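Local coordinates for protein gdp-l-fucose synthetase (Naegleria fowleri, PDB 6AQZ) that binds NADP and probably catalyses the NADPH-dependent last step of GDP-L-fucose synthesis, at residues K38-I43 with W53-S58. Residues are numbered along the deposited sequence; the frame is centred on the assembly and turned at random.
Sequences KAVEHI and WVFLGS. With NAP (NADP nicotinamide-adenine-dinucleotide phosphate), chain G.
The ring of Phe-55 lies against the helix with Glu-41 over one face and Val-40 at its edge. The CB of Glu-41 makes a CH-pi contact with that face, 3.7 Å from the centroid of the Phe-55 ring and 18° off the ring normal. It is set toward the rim, on the side of CE2 and CZ, and Glu-41 CA comes to 3.5 Å from Phe-55 CZ. With CG anti to the backbone N (chi1 180°) and the chain extended beyond it, the Glu-41 side chain runs on across the ring, CG lying 3.9 Å from Phe-55 CE1, and the carboxylate plane is tilted 27° from the ring plane, the two stacked. At the far end Glu-41 OE1 turns its syn lone pair to Lys-38 NZ, 3.2 Å away, in a salt bridge one helical turn back that probably helps to hold the acid in this pose. Val-40 CG1 sits close to the plane of the Phe-55 ring, 4.1 Å from Phe-55 CE2, and also meets Trp-53 CZ3 at 4.2 Å, so one methyl bridges the two aromatic rings. The indole nitrogen of Trp-53 is hydrogen-bonded to the backbone oxygen of Lys-50. Beyond the strand the chain reaches the cofactor: Ser-58 N donates to NADP O2X (2.9 Å), on the 2'-phosphate that distinguishes NADP from NAD. The axes of helix segment 38-43 and strand segment 53-55 run nearly antiparallel and approach to 10.0 Å, as expected for helix 35-46 and strand 52-55 in the first beta-alpha-beta unit of a Rossmann fold. Val-40 also touches Leu-247 of helix 240-253, while Trp-53 and Phe-55 pack on Val-29 of the parallel strand 26-30, so the helix meets both its own sheet and helix 240-253.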
loop_
_atom_site.group_PDB
_atom_site.type_symbol
_atom_site.label_atom_id
_atom_site.label_comp_id
_atom_site.label_asym_id
_atom_site.label_seq_id
_atom_site.Cartn_x
_atom_site.Cartn_y
_atom_site.Cartn_z
ATOM N N LYS A 38 20.112 -18.029 -5.913
ATOM C CA LYS A 38 21.128 -19.046 -6.198
ATOM C C LYS A 38 20.764 -19.843 -7.443
ATOM O O LYS A 38 21.646 -20.291 -8.177
ATOM C CB LYS A 38 21.305 -19.987 -4.999
ATOM C CG LYS A 38 21.858 -19.290 -3.750
ATOM C CD LYS A 38 23.259 -18.746 -3.933
ATOM C CE LYS A 38 24.288 -19.826 -3.668
ATOM N NZ LYS A 38 25.658 -19.267 -3.691
ATOM N N ALA A 39 19.466 -20.050 -7.684
ATOM C CA ALA A 39 19.051 -20.729 -8.903
ATOM C C ALA A 39 19.413 -19.904 -10.139
ATOM O O ALA A 39 19.973 -20.435 -11.107
ATOM C CB ALA A 39 17.557 -21.015 -8.844
ATOM N N VAL A 40 19.152 -18.591 -10.100
ATOM C CA VAL A 40 19.558 -17.732 -11.207
ATOM C C VAL A 40 21.068 -17.813 -11.412
ATOM O O VAL A 40 21.550 -17.930 -12.546
ATOM C CB VAL A 40 19.080 -16.285 -10.972
ATOM C CG1 VAL A 40 19.667 -15.350 -12.018
ATOM C CG2 VAL A 40 17.560 -16.216 -10.990
ATOM N N GLU A 41 21.834 -17.769 -10.319
ATOM C CA GLU A 41 23.292 -17.851 -10.420
ATOM C C GLU A 41 23.735 -19.171 -11.058
ATOM O O GLU A 41 24.702 -19.211 -11.828
ATOM C CB GLU A 41 23.917 -17.689 -9.036
ATOM C CG GLU A 41 25.439 -17.766 -9.028
ATOM C CD GLU A 41 26.037 -17.708 -7.633
ATOM O OE1 GLU A 41 25.373 -18.126 -6.654
ATOM O OE2 GLU A 41 27.175 -17.218 -7.519
ATOM N N HIS A 42 23.039 -20.263 -10.740
ATOM C CA HIS A 42 23.351 -21.557 -11.329
ATOM C C HIS A 42 23.063 -21.571 -12.834
ATOM O O HIS A 42 23.884 -22.040 -13.625
ATOM C CB HIS A 42 22.575 -22.644 -10.591
ATOM C CG HIS A 42 22.699 -24.002 -11.208
ATOM N ND1 HIS A 42 21.656 -24.616 -11.867
ATOM C CD2 HIS A 42 23.744 -24.862 -11.272
ATOM C CE1 HIS A 42 22.054 -25.796 -12.313
ATOM N NE2 HIS A 42 23.316 -25.969 -11.964
ATOM N N ILE A 43 21.896 -21.071 -13.254
ATOM C CA ILE A 43 21.573 -21.056 -14.677
ATOM C C ILE A 43 22.531 -20.141 -15.436
ATOM O O ILE A 43 23.059 -20.510 -16.492
ATOM C CB ILE A 43 20.109 -20.637 -14.886
ATOM C CG1 ILE A 43 19.179 -21.691 -14.288
ATOM C CG2 ILE A 43 19.821 -20.382 -16.385
ATOM C CD1 ILE A 43 19.463 -23.077 -14.819
ATOM N N TRP A 53 27.733 -10.340 -13.506
ATOM C CA TRP A 53 26.619 -10.636 -12.623
ATOM C C TRP A 53 27.060 -10.462 -11.176
ATOM O O TRP A 53 28.113 -10.983 -10.784
ATOM C CB TRP A 53 26.109 -12.054 -12.866
ATOM C CG TRP A 53 25.409 -12.159 -14.160
ATOM C CD1 TRP A 53 25.970 -12.179 -15.417
ATOM C CD2 TRP A 53 23.994 -12.184 -14.349
ATOM N NE1 TRP A 53 24.977 -12.248 -16.377
ATOM C CE2 TRP A 53 23.757 -12.254 -15.746
ATOM C CE3 TRP A 53 22.902 -12.166 -13.473
ATOM C CZ2 TRP A 53 22.475 -12.300 -16.282
ATOM C CZ3 TRP A 53 21.614 -12.213 -14.013
ATOM C CH2 TRP A 53 21.417 -12.270 -15.401
ATOM N N VAL A 54 26.286 -9.682 -10.409
ATOM C CA VAL A 54 26.555 -9.400 -8.996
ATOM C C VAL A 54 25.383 -9.898 -8.163
ATOM O O VAL A 54 24.269 -9.377 -8.280
ATOM C CB VAL A 54 26.786 -7.905 -8.742
ATOM C CG1 VAL A 54 27.106 -7.668 -7.264
ATOM C CG2 VAL A 54 27.876 -7.371 -9.662
ATOM N N PHE A 55 25.636 -10.874 -7.306
ATOM C CA PHE A 55 24.597 -11.488 -6.475
ATOM C C PHE A 55 24.742 -10.931 -5.066
ATOM O O PHE A 55 25.605 -11.362 -4.304
ATOM C CB PHE A 55 24.712 -13.010 -6.543
ATOM C CG PHE A 55 24.390 -13.545 -7.925
ATOM C CD1 PHE A 55 25.382 -13.636 -8.894
ATOM C CD2 PHE A 55 23.077 -13.860 -8.282
ATOM C CE1 PHE A 55 25.083 -14.075 -10.185
ATOM C CE2 PHE A 55 22.771 -14.296 -9.569
ATOM C CZ PHE A 55 23.778 -14.403 -10.520
ATOM N N LEU A 56 23.874 -9.985 -4.720
ATOM C CA LEU A 56 23.961 -9.289 -3.449
ATOM C C LEU A 56 23.317 -10.102 -2.337
ATOM O O LEU A 56 22.317 -10.791 -2.538
ATOM C CB LEU A 56 23.240 -7.937 -3.523
ATOM C CG LEU A 56 23.667 -6.847 -4.506
ATOM C CD1 LEU A 56 22.685 -5.729 -4.390
ATOM C CD2 LEU A 56 25.057 -6.338 -4.203
ATOM N N GLY A 57 23.861 -9.968 -1.134
ATOM C CA GLY A 57 23.181 -10.422 0.056
ATOM C C GLY A 57 23.169 -9.314 1.090
ATOM O O GLY A 57 23.784 -8.263 0.908
ATOM N N SER A 58 22.495 -9.597 2.199
ATOM C CA SER A 58 22.431 -8.630 3.284
ATOM C C SER A 58 23.827 -8.276 3.803
ATOM O O SER A 58 24.033 -7.160 4.295
ATOM C CB SER A 58 21.553 -9.164 4.417
ATOM O OG SER A 58 22.027 -10.425 4.869
HETATM P PA NAP G . 15.108 -16.303 0.580
HETATM O O1A NAP G . 14.594 -16.124 1.976
HETATM O O2A NAP G . 15.582 -17.642 0.081
HETATM O O5B NAP G . 16.318 -15.227 0.249
HETATM C C5B NAP G . 15.770 -13.958 0.338
HETATM C C4B NAP G . 16.899 -12.966 -0.051
HETATM O O4B NAP G . 16.597 -11.623 0.409
HETATM C C3B NAP G . 18.299 -13.406 0.540
HETATM O O3B NAP G . 19.317 -13.120 -0.381
HETATM C C2B NAP G . 18.479 -12.400 1.686
HETATM O O2B NAP G . 19.746 -12.042 1.905
HETATM C C1B NAP G . 17.808 -11.146 0.981
HETATM N N9A NAP G . 17.503 -10.086 1.935
HETATM C C8A NAP G . 16.537 -10.096 2.920
HETATM N N7A NAP G . 16.499 -8.951 3.640
HETATM C C5A NAP G . 17.507 -8.174 3.092
HETATM C C6A NAP G . 17.957 -6.896 3.410
HETATM N N6A NAP G . 17.353 -6.174 4.439
HETATM N N1A NAP G . 18.961 -6.312 2.711
HETATM C C2A NAP G . 19.480 -7.087 1.712
HETATM N N3A NAP G . 19.161 -8.333 1.299
HETATM C C4A NAP G . 18.143 -8.859 2.019
HETATM O O3 NAP G . 13.763 -15.789 -0.265
HETATM P PN NAP G . 13.562 -16.530 -1.660
HETATM O O1N NAP G . 14.737 -16.457 -2.558
HETATM O O2N NAP G . 12.680 -17.755 -1.562
HETATM O O5D NAP G . 12.441 -15.477 -2.495
HETATM C C5D NAP G . 13.037 -14.349 -2.999
HETATM C C4D NAP G . 11.923 -13.653 -3.746
HETATM O O4D NAP G . 11.061 -14.668 -4.290
HETATM C C3D NAP G . 11.044 -12.842 -2.679
HETATM O O3D NAP G . 10.693 -11.612 -3.212
HETATM C C2D NAP G . 9.817 -13.758 -2.471
HETATM O O2D NAP G . 8.639 -13.083 -2.258
HETATM C C1D NAP G . 9.722 -14.428 -3.873
HETATM N N1N NAP G . 8.920 -15.683 -3.792
HETATM C C2N NAP G . 9.416 -16.850 -3.204
HETATM C C3N NAP G . 8.626 -17.978 -3.118
HETATM C C7N NAP G . 9.169 -19.215 -2.472
HETATM O O7N NAP G . 8.480 -20.232 -2.282
HETATM N N7N NAP G . 10.504 -19.236 -2.053
HETATM C C4N NAP G . 7.236 -18.015 -3.628
HETATM C C5N NAP G . 6.788 -16.720 -4.224
HETATM C C6N NAP G . 7.593 -15.658 -4.292
HETATM P P2B NAP G . 20.703 -13.064 3.122
HETATM O O1X NAP G . 20.792 -14.344 2.348
HETATM O O2X NAP G . 21.977 -12.222 3.214
HETATM O O3X NAP G . 19.761 -13.026 4.289
#